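Local structure of suppressor of fused family protein (Neisseria gonorrhoeae, 3K5J) at residues A[67-72]-A[115-120]; A[141-146]-A[161-166]; A[148-151]-A[157-160]. The protein is of unknown function but resembles the N-terminal domain of human Suppressor of fused and may act through protein binding. All coordinates share one frame; numbering follows the deposited sequence.

Contact 1: residues A[67-72]-A[115-120]; sequences FFIISP and RHFLIS. With SO4 (sulfate ion), chain E.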
ATOM      1  N   PHE A  67      -2.713   4.069   2.882  1.00 10.55           N
ATOM      2  CA  PHE A  67      -2.198   2.817   2.342  1.00 10.80           C
ATOM      3  C   PHE A  67      -0.713   2.973   1.994  1.00 10.18           C
ATOM      4  O   PHE A  67      -0.265   4.059   1.597  1.00 10.89           O
ATOM      5  CB  PHE A  67      -2.979   2.427   1.092  1.00 10.99           C
ATOM      6  CG  PHE A  67      -4.452   2.246   1.341  1.00 10.95           C
ATOM      7  CD1 PHE A  67      -4.918   1.073   1.936  1.00 12.35           C
ATOM      8  CD2 PHE A  67      -5.343   3.270   1.140  1.00 15.19           C
ATOM      9  CE1 PHE A  67      -6.249   0.926   2.216  1.00 12.90           C
ATOM     10  CE2 PHE A  67      -6.687   3.119   1.469  1.00 16.20           C
ATOM     11  CZ  PHE A  67      -7.134   1.961   2.008  1.00 14.15           C
ATOM     12  N   PHE A  68       0.062   1.894   2.084  1.00  9.73           N
ATOM     13  CA  PHE A  68       1.447   1.948   1.665  1.00  9.92           C
ATOM     14  C   PHE A  68       1.881   0.695   0.927  1.00  9.31           C
ATOM     15  O   PHE A  68       1.346  -0.403   1.138  1.00 11.09           O
ATOM     16  CB  PHE A  68       2.411   2.232   2.847  1.00 10.04           C
ATOM     17  CG  PHE A  68       2.441   1.187   3.888  1.00 11.20           C
ATOM     18  CD1 PHE A  68       3.357   0.135   3.780  1.00 11.58           C
ATOM     19  CD2 PHE A  68       1.624   1.239   4.987  1.00 11.78           C
ATOM     20  CE1 PHE A  68       3.393  -0.870   4.736  1.00 11.91           C
ATOM     21  CE2 PHE A  68       1.685   0.245   5.946  1.00 12.44           C
ATOM     22  CZ  PHE A  68       2.555  -0.814   5.829  1.00 11.79           C
ATOM     23  N   ILE A  69       2.896   0.880   0.087  1.00  9.35           N
ATOM     24  CA  ILE A  69       3.524  -0.168  -0.737  1.00 10.58           C
ATOM     25  C   ILE A  69       4.992  -0.251  -0.329  1.00 10.98           C
ATOM     26  O   ILE A  69       5.675   0.804  -0.246  1.00 11.09           O
ATOM     27  CB  ILE A  69       3.414   0.162  -2.235  1.00 10.25           C
ATOM     28  CG1 ILE A  69       1.963   0.246  -2.696  1.00 11.85           C
ATOM     29  CG2 ILE A  69       4.215  -0.844  -3.080  1.00 12.61           C
ATOM     30  CD1 ILE A  69       1.709   1.020  -3.994  1.00 13.54           C
ATOM     31  N   ILE A  70       5.458  -1.476  -0.097  1.00 11.11           N
ATOM     32  CA  ILE A  70       6.880  -1.738   0.189  1.00 10.21           C
ATOM     33  C   ILE A  70       7.509  -2.286  -1.086  1.00 11.34           C
ATOM     34  O   ILE A  70       7.087  -3.319  -1.592  1.00 12.49           O
ATOM     35  CB  ILE A  70       7.124  -2.703   1.388  1.00 10.49           C
ATOM     36  CG1 ILE A  70       6.186  -2.418   2.569  1.00 11.66           C
ATOM     37  CG2 ILE A  70       8.605  -2.712   1.776  1.00 13.67           C
ATOM     38  CD1 ILE A  70       6.295  -3.463   3.693  1.00 12.91           C
ATOM     39  N   SER A  71       8.483  -1.566  -1.638  1.00 11.94           N
ATOM     40  CA  SER A  71       9.025  -1.862  -2.965  1.00 12.43           C
ATOM     41  C   SER A  71      10.494  -2.224  -2.917  1.00 13.46           C
ATOM     42  O   SER A  71      11.287  -1.545  -2.251  1.00 14.11           O
ATOM     43  CB  SER A  71       8.860  -0.664  -3.887  1.00 12.16           C
ATOM     44  OG  SER A  71       9.206  -0.973  -5.218  1.00 12.89           O
ATOM     45  N   PRO A  72      10.887  -3.252  -3.681  1.00 14.25           N
ATOM     46  CA  PRO A  72      12.317  -3.606  -3.709  1.00 13.70           C
ATOM     47  C   PRO A  72      13.229  -2.573  -4.363  1.00 15.34           C
ATOM     48  O   PRO A  72      14.453  -2.582  -4.135  1.00 19.11           O
ATOM     49  CB  PRO A  72      12.312  -4.956  -4.473  1.00 15.94           C
ATOM     50  CG  PRO A  72      11.108  -4.956  -5.275  1.00 16.86           C
ATOM     51  CD  PRO A  72      10.071  -4.204  -4.460  1.00 14.04           C
ATOM     52  N   ARG A 115      -0.996  -8.529  -9.949  1.00 12.68           N
ATOM     53  CA  ARG A 115      -1.866  -7.430 -10.369  1.00 13.51           C
ATOM     54  C   ARG A 115      -2.877  -7.032  -9.305  1.00 12.47           C
ATOM     55  O   ARG A 115      -3.773  -6.238  -9.588  1.00 13.65           O
ATOM     56  CB  ARG A 115      -2.672  -7.878 -11.597  1.00 17.18           C
ATOM     57  CG  ARG A 115      -1.845  -8.409 -12.740  1.00 21.36           C
ATOM     58  CD  ARG A 115      -2.776  -9.010 -13.829  1.00 20.07           C
ATOM     59  NE  ARG A 115      -3.503  -7.969 -14.552  1.00 24.39           N
ATOM     60  CZ  ARG A 115      -3.008  -7.268 -15.563  1.00 20.92           C
ATOM     61  NH1 ARG A 115      -1.821  -7.541 -16.080  1.00 25.40           N
ATOM     62  NH2 ARG A 115      -3.758  -6.356 -16.112  1.00 24.82           N
ATOM     63  N   HIS A 116      -2.757  -7.592  -8.103  1.00 12.32           N
ATOM     64  CA  HIS A 116      -3.655  -7.294  -6.999  1.00 12.53           C
ATOM     65  C   HIS A 116      -2.873  -7.046  -5.728  1.00 13.26           C
ATOM     66  O   HIS A 116      -1.851  -7.677  -5.499  1.00 12.80           O
ATOM     67  CB  HIS A 116      -4.623  -8.462  -6.726  1.00 14.65           C
ATOM     68  CG  HIS A 116      -5.484  -8.829  -7.884  1.00 15.28           C
ATOM     69  ND1 HIS A 116      -5.026  -9.675  -8.867  1.00 16.55           N
ATOM     70  CD2 HIS A 116      -6.760  -8.486  -8.216  1.00 16.76           C
ATOM     71  CE1 HIS A 116      -5.992  -9.840  -9.762  1.00 18.16           C
ATOM     72  NE2 HIS A 116      -7.052  -9.136  -9.392  1.00 19.41           N
ATOM     73  N   PHE A 117      -3.459  -6.239  -4.857  1.00 12.78           N
ATOM     74  CA  PHE A 117      -3.035  -6.123  -3.464  1.00 12.50           C
ATOM     75  C   PHE A 117      -4.117  -6.682  -2.560  1.00 13.50           C
ATOM     76  O   PHE A 117      -5.279  -6.576  -2.868  1.00 15.67           O
ATOM     77  CB  PHE A 117      -2.861  -4.650  -3.061  1.00 12.52           C
ATOM     78  CG  PHE A 117      -1.803  -3.873  -3.832  1.00 11.96           C
ATOM     79  CD1 PHE A 117      -0.457  -4.256  -3.813  1.00 11.85           C
ATOM     80  CD2 PHE A 117      -2.132  -2.678  -4.456  1.00 13.90           C
ATOM     81  CE1 PHE A 117       0.503  -3.503  -4.437  1.00 13.39           C
ATOM     82  CE2 PHE A 117      -1.174  -1.932  -5.094  1.00 14.38           C
ATOM     83  CZ  PHE A 117       0.148  -2.346  -5.087  1.00 13.11           C
ATOM     84  N   LEU A 118      -3.689  -7.235  -1.448  1.00 12.74           N
ATOM     85  CA  LEU A 118      -4.546  -7.529  -0.307  1.00 12.74           C
ATOM     86  C   LEU A 118      -4.325  -6.473   0.769  1.00 11.49           C
ATOM     87  O   LEU A 118      -3.195  -6.267   1.212  1.00 13.03           O
ATOM     88  CB  LEU A 118      -4.232  -8.881   0.294  1.00 13.25           C
ATOM     89  CG  LEU A 118      -5.012  -9.330   1.551  1.00 12.21           C
ATOM     90  CD1 LEU A 118      -6.531  -9.379   1.280  1.00 14.83           C
ATOM     91  CD2 LEU A 118      -4.460 -10.635   2.164  1.00 15.97           C
ATOM     92  N   ILE A 119      -5.387  -5.763   1.128  1.00 11.95           N
ATOM     93  CA  ILE A 119      -5.313  -4.684   2.152  1.00 11.83           C
ATOM     94  C   ILE A 119      -5.132  -5.385   3.498  1.00 13.27           C
ATOM     95  O   ILE A 119      -5.998  -6.155   3.935  1.00 13.35           O
ATOM     96  CB  ILE A 119      -6.541  -3.763   2.139  1.00 11.61           C
ATOM     97  CG1 ILE A 119      -6.674  -3.069   0.769  1.00 12.66           C
ATOM     98  CG2 ILE A 119      -6.410  -2.757   3.274  1.00 12.59           C
ATOM     99  CD1 ILE A 119      -7.912  -2.261   0.552  1.00 13.20           C
ATOM    100  N   SER A 120      -3.983  -5.149   4.103  1.00 11.37           N
ATOM    101  CA  SER A 120      -3.518  -5.867   5.279  0.70 11.90           C
ATOM    102  C   SER A 120      -3.098  -4.975   6.438  1.00 12.01           C
ATOM    103  O   SER A 120      -2.760  -3.806   6.236  1.00 12.38           O
ATOM    104  CB  SER A 120      -2.334  -6.742   4.884  0.70 12.20           C
ATOM    105  OG  SER A 120      -2.655  -7.617   3.811  0.70 11.46           O
TER
HETATM  106  S   SO4 E 186     -11.339  -8.128  -9.422  1.00 27.00           S
HETATM  107  O1  SO4 E 186     -11.495  -9.212 -10.409  1.00 35.99           O
HETATM  108  O2  SO4 E 186     -12.513  -8.233  -8.571  1.00 35.14           O
HETATM  109  O3  SO4 E 186     -10.083  -8.392  -8.650  1.00 25.72           O
HETATM  110  O4  SO4 E 186     -11.377  -6.829 -10.119  1.00 30.09           O

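Contact 2: residues A[141-146]-A[161-166]; sequences LPITQT and TKFDEA. With SO4 (sulfate ion), chain D.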
ATOM      1  N   LEU A 141      -0.352  -5.418   0.169  1.00 11.22           N
ATOM      2  CA  LEU A 141       0.506  -6.584   0.017  1.00 12.20           C
ATOM      3  C   LEU A 141       0.251  -7.209  -1.368  1.00 12.39           C
ATOM      4  O   LEU A 141      -0.876  -7.635  -1.641  1.00 12.30           O
ATOM      5  CB  LEU A 141       0.161  -7.598   1.111  1.00 12.70           C
ATOM      6  CG  LEU A 141       0.706  -9.020   0.953  1.00 13.78           C
ATOM      7  CD1 LEU A 141       2.233  -8.992   0.815  1.00 13.66           C
ATOM      8  CD2 LEU A 141       0.239  -9.879   2.134  1.00 16.20           C
ATOM      9  N   PRO A 142       1.260  -7.263  -2.259  1.00 11.42           N
ATOM     10  CA  PRO A 142       0.990  -7.918  -3.557  1.00 11.61           C
ATOM     11  C   PRO A 142       0.693  -9.399  -3.416  1.00 12.12           C
ATOM     12  O   PRO A 142       1.371 -10.103  -2.655  1.00 12.41           O
ATOM     13  CB  PRO A 142       2.282  -7.694  -4.354  1.00 12.85           C
ATOM     14  CG  PRO A 142       3.068  -6.686  -3.600  1.00 15.43           C
ATOM     15  CD  PRO A 142       2.633  -6.754  -2.163  1.00 12.22           C
ATOM     16  N   ILE A 143      -0.345  -9.860  -4.132  1.00 12.27           N
ATOM     17  CA  ILE A 143      -0.685 -11.268  -4.127  1.00 12.58           C
ATOM     18  C   ILE A 143      -0.727 -11.800  -5.558  1.00 12.91           C
ATOM     19  O   ILE A 143      -0.898 -11.042  -6.503  1.00 13.13           O
ATOM     20  CB  ILE A 143      -2.034 -11.546  -3.399  1.00 12.59           C
ATOM     21  CG1 ILE A 143      -3.235 -10.977  -4.123  1.00 14.54           C
ATOM     22  CG2 ILE A 143      -1.987 -11.035  -1.911  1.00 14.44           C
ATOM     23  CD1 ILE A 143      -4.623 -11.384  -3.521  1.00 16.58           C
ATOM     24  N   THR A 144      -0.513 -13.115  -5.701  1.00 12.70           N
ATOM     25  CA  THR A 144      -0.428 -13.699  -7.031  1.00 13.47           C
ATOM     26  C   THR A 144      -1.851 -13.785  -7.615  1.00 12.99           C
ATOM     27  O   THR A 144      -2.856 -13.692  -6.893  1.00 15.37           O
ATOM     28  CB  THR A 144       0.208 -15.089  -6.999  1.00 14.11           C
ATOM     29  OG1 THR A 144      -0.743 -16.016  -6.476  1.00 15.29           O
ATOM     30  CG2 THR A 144       1.527 -15.117  -6.198  1.00 14.16           C
ATOM     31  N   GLN A 145      -1.922 -14.042  -8.914  1.00 14.19           N
ATOM     32  CA  GLN A 145      -3.226 -14.105  -9.572  1.00 16.64           C
ATOM     33  C   GLN A 145      -4.036 -15.296  -9.072  1.00 17.40           C
ATOM     34  O   GLN A 145      -5.265 -15.187  -8.880  1.00 17.89           O
ATOM     35  CB  GLN A 145      -3.077 -14.124 -11.092  1.00 17.91           C
ATOM     36  CG  GLN A 145      -2.576 -12.796 -11.613  1.00 16.39           C
ATOM     37  CD  GLN A 145      -2.477 -12.770 -13.106  1.00 20.91           C
ATOM     38  OE1 GLN A 145      -3.482 -13.018 -13.788  1.00 25.10           O
ATOM     39  NE2 GLN A 145      -1.322 -12.347 -13.642  1.00 21.43           N
ATOM     40  N   THR A 146      -3.355 -16.400  -8.806  1.00 16.98           N
ATOM     41  CA  THR A 146      -4.033 -17.563  -8.267  1.00 17.45           C
ATOM     42  C   THR A 146      -4.446 -17.402  -6.801  1.00 16.72           C
ATOM     43  O   THR A 146      -5.493 -17.908  -6.404  1.00 17.96           O
ATOM     44  CB  THR A 146      -3.261 -18.839  -8.538  1.00 18.83           C
ATOM     45  OG1 THR A 146      -1.939 -18.829  -7.968  1.00 20.60           O
ATOM     46  CG2 THR A 146      -3.152 -19.072 -10.023  1.00 21.30           C
ATOM     47  N   THR A 161      -3.031 -17.366   6.726  1.00 26.02           N
ATOM     48  CA  THR A 161      -2.342 -18.528   7.295  1.00 28.96           C
ATOM     49  C   THR A 161      -1.322 -19.119   6.339  1.00 29.53           C
ATOM     50  O   THR A 161      -0.182 -19.405   6.740  1.00 29.63           O
ATOM     51  CB  THR A 161      -3.369 -19.576   7.696  1.00 29.93           C
ATOM     52  OG1 THR A 161      -4.155 -19.030   8.763  1.00 33.29           O
ATOM     53  CG2 THR A 161      -2.679 -20.864   8.133  1.00 29.89           C
ATOM     54  N   LYS A 162      -1.716 -19.281   5.082  1.00 27.72           N
ATOM     55  CA  LYS A 162      -0.826 -19.786   4.040  1.00 29.50           C
ATOM     56  C   LYS A 162       0.386 -18.856   3.906  1.00 27.93           C
ATOM     57  O   LYS A 162       1.523 -19.339   3.759  1.00 28.39           O
ATOM     58  CB  LYS A 162      -1.556 -19.957   2.696  1.00 27.72           C
ATOM     59  CG  LYS A 162      -2.595 -21.116   2.600  1.00 26.56           C
ATOM     60  N   PHE A 163       0.172 -17.546   4.014  1.00 25.94           N
ATOM     61  CA  PHE A 163       1.284 -16.586   3.937  1.00 24.77           C
ATOM     62  C   PHE A 163       2.287 -16.728   5.065  1.00 28.82           C
ATOM     63  O   PHE A 163       3.494 -16.772   4.830  1.00 26.21           O
ATOM     64  CB  PHE A 163       0.773 -15.140   3.948  1.00 23.81           C
ATOM     65  CG  PHE A 163       0.094 -14.696   2.679  1.00 19.35           C
ATOM     66  CD1 PHE A 163       0.207 -15.395   1.474  1.00 18.13           C
ATOM     67  CD2 PHE A 163      -0.675 -13.530   2.675  1.00 18.97           C
ATOM     68  CE1 PHE A 163      -0.387 -14.954   0.343  1.00 18.22           C
ATOM     69  CE2 PHE A 163      -1.233 -13.096   1.491  1.00 18.82           C
ATOM     70  CZ  PHE A 163      -1.109 -13.836   0.352  1.00 17.98           C
ATOM     71  N   ASP A 164       1.789 -16.784   6.297  1.00 30.33           N
ATOM     72  CA  ASP A 164       2.645 -17.004   7.467  1.00 32.42           C
ATOM     73  C   ASP A 164       3.460 -18.301   7.336  1.00 33.57           C
ATOM     74  O   ASP A 164       4.665 -18.358   7.642  1.00 32.77           O
ATOM     75  CB  ASP A 164       1.772 -17.103   8.719  1.00 33.08           C
ATOM     76  CG  ASP A 164       1.034 -15.816   9.055  1.00 36.11           C
ATOM     77  OD1 ASP A 164       1.364 -14.725   8.533  1.00 41.05           O
ATOM     78  OD2 ASP A 164       0.085 -15.903   9.872  1.00 36.24           O
ATOM     79  N   GLU A 165       2.798 -19.351   6.886  1.00 32.87           N
ATOM     80  CA  GLU A 165       3.437 -20.661   6.810  1.00 35.76           C
ATOM     81  C   GLU A 165       4.534 -20.753   5.750  1.00 35.45           C
ATOM     82  O   GLU A 165       5.533 -21.457   5.954  1.00 35.76           O
ATOM     83  CB  GLU A 165       2.385 -21.736   6.586  1.00 38.90           C
ATOM     84  CG  GLU A 165       1.536 -21.919   7.847  1.00 44.51           C
ATOM     85  CD  GLU A 165       0.320 -22.850   7.700  1.00 52.47           C
ATOM     86  OE1 GLU A 165       0.007 -23.303   6.564  1.00 55.04           O
ATOM     87  OE2 GLU A 165      -0.324 -23.101   8.760  1.00 54.45           O
ATOM     88  N   ALA A 166       4.344 -20.055   4.630  1.00 33.50           N
ATOM     89  CA  ALA A 166       5.358 -20.004   3.561  1.00 30.90           C
ATOM     90  C   ALA A 166       6.483 -19.020   3.914  1.00 30.19           C
ATOM     91  O   ALA A 166       7.616 -19.161   3.437  1.00 33.77           O
ATOM     92  CB  ALA A 166       4.674 -19.618   2.217  1.00 28.34           C
TER
HETATM   93  S   SO4 D 185       0.654 -17.832 -10.312  1.00 18.56           S
HETATM   94  O1  SO4 D 185       0.277 -18.964 -11.121  1.00 18.47           O
HETATM   95  O2  SO4 D 185      -0.479 -17.279  -9.663  1.00 21.27           O
HETATM   96  O3  SO4 D 185       1.583 -18.395  -9.298  1.00 23.57           O
HETATM   97  O4  SO4 D 185       1.392 -16.821 -11.107  1.00 17.19           O

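Contact 3: residues A[148-151]-A[157-160]; sequences RLFL and EELE. With SO4 (sulfate ion), chain E.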
ATOM      1  N   ARG A 148      -5.426 -14.467  -5.625  1.00 15.62           N
ATOM      2  CA  ARG A 148      -6.624 -13.649  -5.760  0.50 17.46           C
ATOM      3  C   ARG A 148      -7.832 -14.534  -6.024  1.00 19.23           C
ATOM      4  O   ARG A 148      -8.893 -14.377  -5.415  1.00 19.85           O
ATOM      5  CB  ARG A 148      -6.462 -12.626  -6.879  0.50 18.10           C
ATOM      6  CG  ARG A 148      -7.757 -11.993  -7.381  0.50 19.72           C
ATOM      7  CD  ARG A 148      -8.452 -11.168  -6.309  0.50 21.18           C
ATOM      8  NE  ARG A 148      -9.713 -10.649  -6.832  0.50 21.69           N
ATOM      9  CZ  ARG A 148     -10.898 -11.171  -6.561  0.50 25.29           C
ATOM     10  NH1 ARG A 148     -10.974 -12.214  -5.753  0.50 27.70           N
ATOM     11  NH2 ARG A 148     -12.003 -10.643  -7.099  0.50 25.99           N
ATOM     12  N   LEU A 149      -7.666 -15.460  -6.966  1.00 18.91           N
ATOM     13  CA  LEU A 149      -8.781 -16.374  -7.301  1.00 20.83           C
ATOM     14  C   LEU A 149      -9.210 -17.205  -6.095  1.00 22.94           C
ATOM     15  O   LEU A 149     -10.432 -17.406  -5.849  1.00 23.59           O
ATOM     16  CB  LEU A 149      -8.404 -17.266  -8.491  1.00 22.45           C
ATOM     17  CG  LEU A 149      -9.508 -18.261  -8.882  1.00 26.03           C
ATOM     18  CD1 LEU A 149     -10.739 -17.529  -9.370  1.00 31.43           C
ATOM     19  CD2 LEU A 149      -8.954 -19.210  -9.939  1.00 29.72           C
ATOM     20  N   PHE A 150      -8.250 -17.711  -5.342  1.00 19.41           N
ATOM     21  CA  PHE A 150      -8.482 -18.448  -4.128  1.00 21.16           C
ATOM     22  C   PHE A 150      -9.430 -17.709  -3.200  1.00 23.25           C
ATOM     23  O   PHE A 150     -10.245 -18.331  -2.580  1.00 23.54           O
ATOM     24  CB  PHE A 150      -7.116 -18.759  -3.471  1.00 21.24           C
ATOM     25  CG  PHE A 150      -7.160 -19.449  -2.151  1.00 19.74           C
ATOM     26  CD1 PHE A 150      -7.150 -18.730  -0.996  1.00 20.85           C
ATOM     27  CD2 PHE A 150      -7.077 -20.822  -2.060  1.00 20.68           C
ATOM     28  CE1 PHE A 150      -7.147 -19.339   0.217  1.00 21.43           C
ATOM     29  CE2 PHE A 150      -7.075 -21.420  -0.844  1.00 22.16           C
ATOM     30  CZ  PHE A 150      -7.096 -20.670   0.287  1.00 23.59           C
ATOM     31  N   LEU A 151      -9.352 -16.391  -3.135  1.00 22.62           N
ATOM     32  CA  LEU A 151     -10.167 -15.602  -2.211  1.00 23.22           C
ATOM     33  C   LEU A 151     -11.641 -15.538  -2.581  1.00 28.13           C
ATOM     34  O   LEU A 151     -12.480 -15.140  -1.768  1.00 30.02           O
ATOM     35  CB  LEU A 151      -9.571 -14.198  -2.042  1.00 22.77           C
ATOM     36  CG  LEU A 151      -8.273 -14.129  -1.233  1.00 21.04           C
ATOM     37  CD1 LEU A 151      -7.656 -12.740  -1.320  1.00 21.67           C
ATOM     38  CD2 LEU A 151      -8.538 -14.515   0.236  1.00 20.08           C
ATOM     39  N   GLU A 157      -8.563 -14.975   6.173  1.00 25.29           N
ATOM     40  CA  GLU A 157      -7.822 -15.631   7.256  0.50 26.92           C
ATOM     41  C   GLU A 157      -7.098 -16.876   6.759  1.00 26.35           C
ATOM     42  O   GLU A 157      -5.924 -17.122   7.126  1.00 26.59           O
ATOM     43  CB  GLU A 157      -8.761 -16.022   8.424  0.50 27.87           C
ATOM     44  CG  GLU A 157      -9.083 -14.884   9.366  0.50 31.33           C
ATOM     45  N   GLU A 158      -7.767 -17.684   5.924  1.00 23.56           N
ATOM     46  CA  GLU A 158      -7.107 -18.896   5.401  1.00 25.21           C
ATOM     47  C   GLU A 158      -5.885 -18.522   4.552  1.00 23.45           C
ATOM     48  O   GLU A 158      -4.820 -19.145   4.630  1.00 24.39           O
ATOM     49  CB  GLU A 158      -8.027 -19.782   4.570  1.00 26.16           C
ATOM     50  CG  GLU A 158      -9.137 -20.536   5.275  1.00 32.39           C
ATOM     51  CD  GLU A 158     -10.085 -21.089   4.208  1.00 40.08           C
ATOM     52  OE1 GLU A 158      -9.575 -21.912   3.409  1.00 39.14           O
ATOM     53  OE2 GLU A 158     -11.272 -20.646   4.115  1.00 45.14           O
ATOM     54  N   LEU A 159      -6.042 -17.507   3.724  1.00 20.96           N
ATOM     55  CA  LEU A 159      -4.893 -17.065   2.888  1.00 21.50           C
ATOM     56  C   LEU A 159      -3.751 -16.521   3.756  1.00 21.50           C
ATOM     57  O   LEU A 159      -2.581 -16.860   3.543  1.00 20.43           O
ATOM     58  CB  LEU A 159      -5.294 -16.033   1.822  1.00 18.25           C
ATOM     59  CG  LEU A 159      -4.150 -15.616   0.855  1.00 18.01           C
ATOM     60  CD1 LEU A 159      -3.614 -16.846   0.066  1.00 20.20           C
ATOM     61  CD2 LEU A 159      -4.654 -14.513  -0.065  1.00 16.11           C
ATOM     62  N   GLU A 160      -4.086 -15.723   4.767  1.00 21.72           N
ATOM     63  CA  GLU A 160      -3.055 -15.172   5.624  1.00 23.18           C
ATOM     64  C   GLU A 160      -2.323 -16.288   6.388  1.00 25.72           C
ATOM     65  O   GLU A 160      -1.090 -16.241   6.566  1.00 25.43           O
ATOM     66  CB  GLU A 160      -3.647 -14.088   6.529  1.00 22.86           C
ATOM     67  CG  GLU A 160      -3.944 -12.808   5.729  1.00 22.38           C
ATOM     68  CD  GLU A 160      -4.519 -11.656   6.545  1.00 25.04           C
ATOM     69  OE1 GLU A 160      -5.086 -11.939   7.621  1.00 28.47           O
ATOM     70  OE2 GLU A 160      -4.385 -10.459   6.120  1.00 19.86           O
TER
HETATM   71  S   SO4 E 186     -11.339  -8.128  -9.422  1.00 27.00           S
HETATM   72  O1  SO4 E 186     -11.495  -9.212 -10.409  1.00 35.99           O
HETATM   73  O2  SO4 E 186     -12.513  -8.233  -8.571  1.00 35.14           O
HETATM   74  O3  SO4 E 186     -10.083  -8.392  -8.650  1.00 25.72           O
HETATM   75  O4  SO4 E 186     -11.377  -6.829 -10.119  1.00 30.09           O

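Contact 1: residues A[67-72]-A[115-120]
F67 meets I119 and I69 meets F117, and each pair sets one aromatic ring against one branched aliphatic side chain. In the first pair the aliphatic group comes to the rim of the ring: CG2 of I119 lies close to the ring plane of F67, 3.8 Å from CE1. The same F67 CE1 has CD1 of I119 4.0 Å away, and the isoleucine therefore touches this one ring carbon with both of its methyls. Its torsions explain the double touch. CG2 stands anti to the backbone N, while CG1 lies beside that N (chi1 -61°) and continues extended to CD1, which carries the second methyl forward as well.

The second pair is turned differently. The I69 and F117 side chains run at about a right angle to each other, and CZ of F117 reaches the far end of the isoleucine, 3.9 Å from I69 CD1 and 4.0 Å from I69 CG1. The methyl approaches this ring at a slant, neither over its face nor at its rim. All four residues are buried, no hydrogen bond joins the segments, and apolar packing carries the contact.

At the other end of 115-120, the H116 ring points to a sulfate ion: NE2 gives O3 a weak bond of 3.2 Å, bent to 120° at the hydrogen.

The nearest CA atoms, 8.1 Å apart for F67 and I119 and 9.3 Å for I69 and F117, are too distant for adjacent strands. Strand 135-143 accounts for the gap, since it pairs parallel with 65-71 and antiparallel with 116-120, and its L140 touches both F67 and F117. Helix 77-91 packs L82 on I69 and T81 on F117; within the sheet, strand 101-103 pairs antiparallel with 116-120, V102 meeting I119.

Contact 2: residues A[141-146]-A[161-166]
Oxygen O2 of a bound sulfate is gripped twice by T146: OG1 donates to it at 2.7 Å, and the backbone N of T146 reaches the same O2 at 3.1 Å with a fairly straight N-H...O angle of 157°. The T146 hydroxyl can turn to the anion because OG1 sits between its own backbone N and carbonyl carbon (chi1 60°), on the side where the N-H also points. S177 OG binds the sulfate too. The ion, probably taken from the crystallisation liquor, thus sits at the start of helix 145-150, where the helix dipole would be expected to suit a negative charge.

That start is a capping box: T144 is the N-cap, its side chain caps a backbone N just beyond T146, and E147 OE1 in turn takes the N-H of T144. It closes a strand-to-helix turn leading out of strand 135-143, where L141 and I143 receive helix 156-166 through the single ring of F163.

L141 CD2 lies 3.6 Å from F163 CE2 and 3.8 Å from F163 CD2; the two side chains run alongside one another head to tail, and the methyl reaches the ring obliquely. I143 instead stands athwart F163, and its CG2 meets the rim near the ring plane, 3.7 Å from CZ of F163. L118 of strand 116-120 and E147 also touch the F163 side chain.

Contact 3: residues A[148-151]-A[157-160]
The F150 ring has H154 stacked with it, while the backbone N of L159 stands near the ring plane at the edge, 4.1 Å from F150 CE1. E158 comes to the ring end at a slant; its OE1 is 4.2 Å from CZ of F150, and the carboxylate and ring planes are 71° apart. CB of L159 also meets F150 CE1, at 4.1 Å.

Beside the ring, L151 lies across L159. L159 CD2 sits against the forked end of L151, 3.7 Å from L151 CD1 and 3.8 Å from L151 CG. CG of L159, anti to the backbone N (chi1 -176°), sets the fork toward helix 145-150, and the chi2 rotation (60°) sends CD2 to L151 and CD1 to F150. In this helix-loop-helix unit, 145-150 and 156-166 follow each other through a short loop.

The guanidinium of R148, deposited in two conformers, in one of them offers its edge to a sulfate, NE to O3 and NH2 to O2, both 2.9 Å; N103 ND2 binds the same ion.

No hydrogen bond crosses, so the union of the two helices rests on how F150, L151 and L159 fit; the charged E158 and R148 stay at its margin.

In the fold
Contact 1 lies deep, its centre about 4 Å from the centre of the chain; contacts 2 and 3 lie about 15 and 18 Å out, yet contact 2 is buried and contact 3 only partly. Strand 135-143 ties the first two: it separates the segments of contact 1 and supplies one side of contact 2. Contacts 2 and 3 share helices 145-150 and 156-166, contact 3 nested within the loop closed by contact 2. No hydrogen bond crosses any of the three; contacts 1 and 2 are purely apolar, whereas in contact 3 a carboxylate and a backbone N also approach the ring. Contacts 1 and 3 share a sulfate, probably from the crystallisation liquor, through H116 and R148.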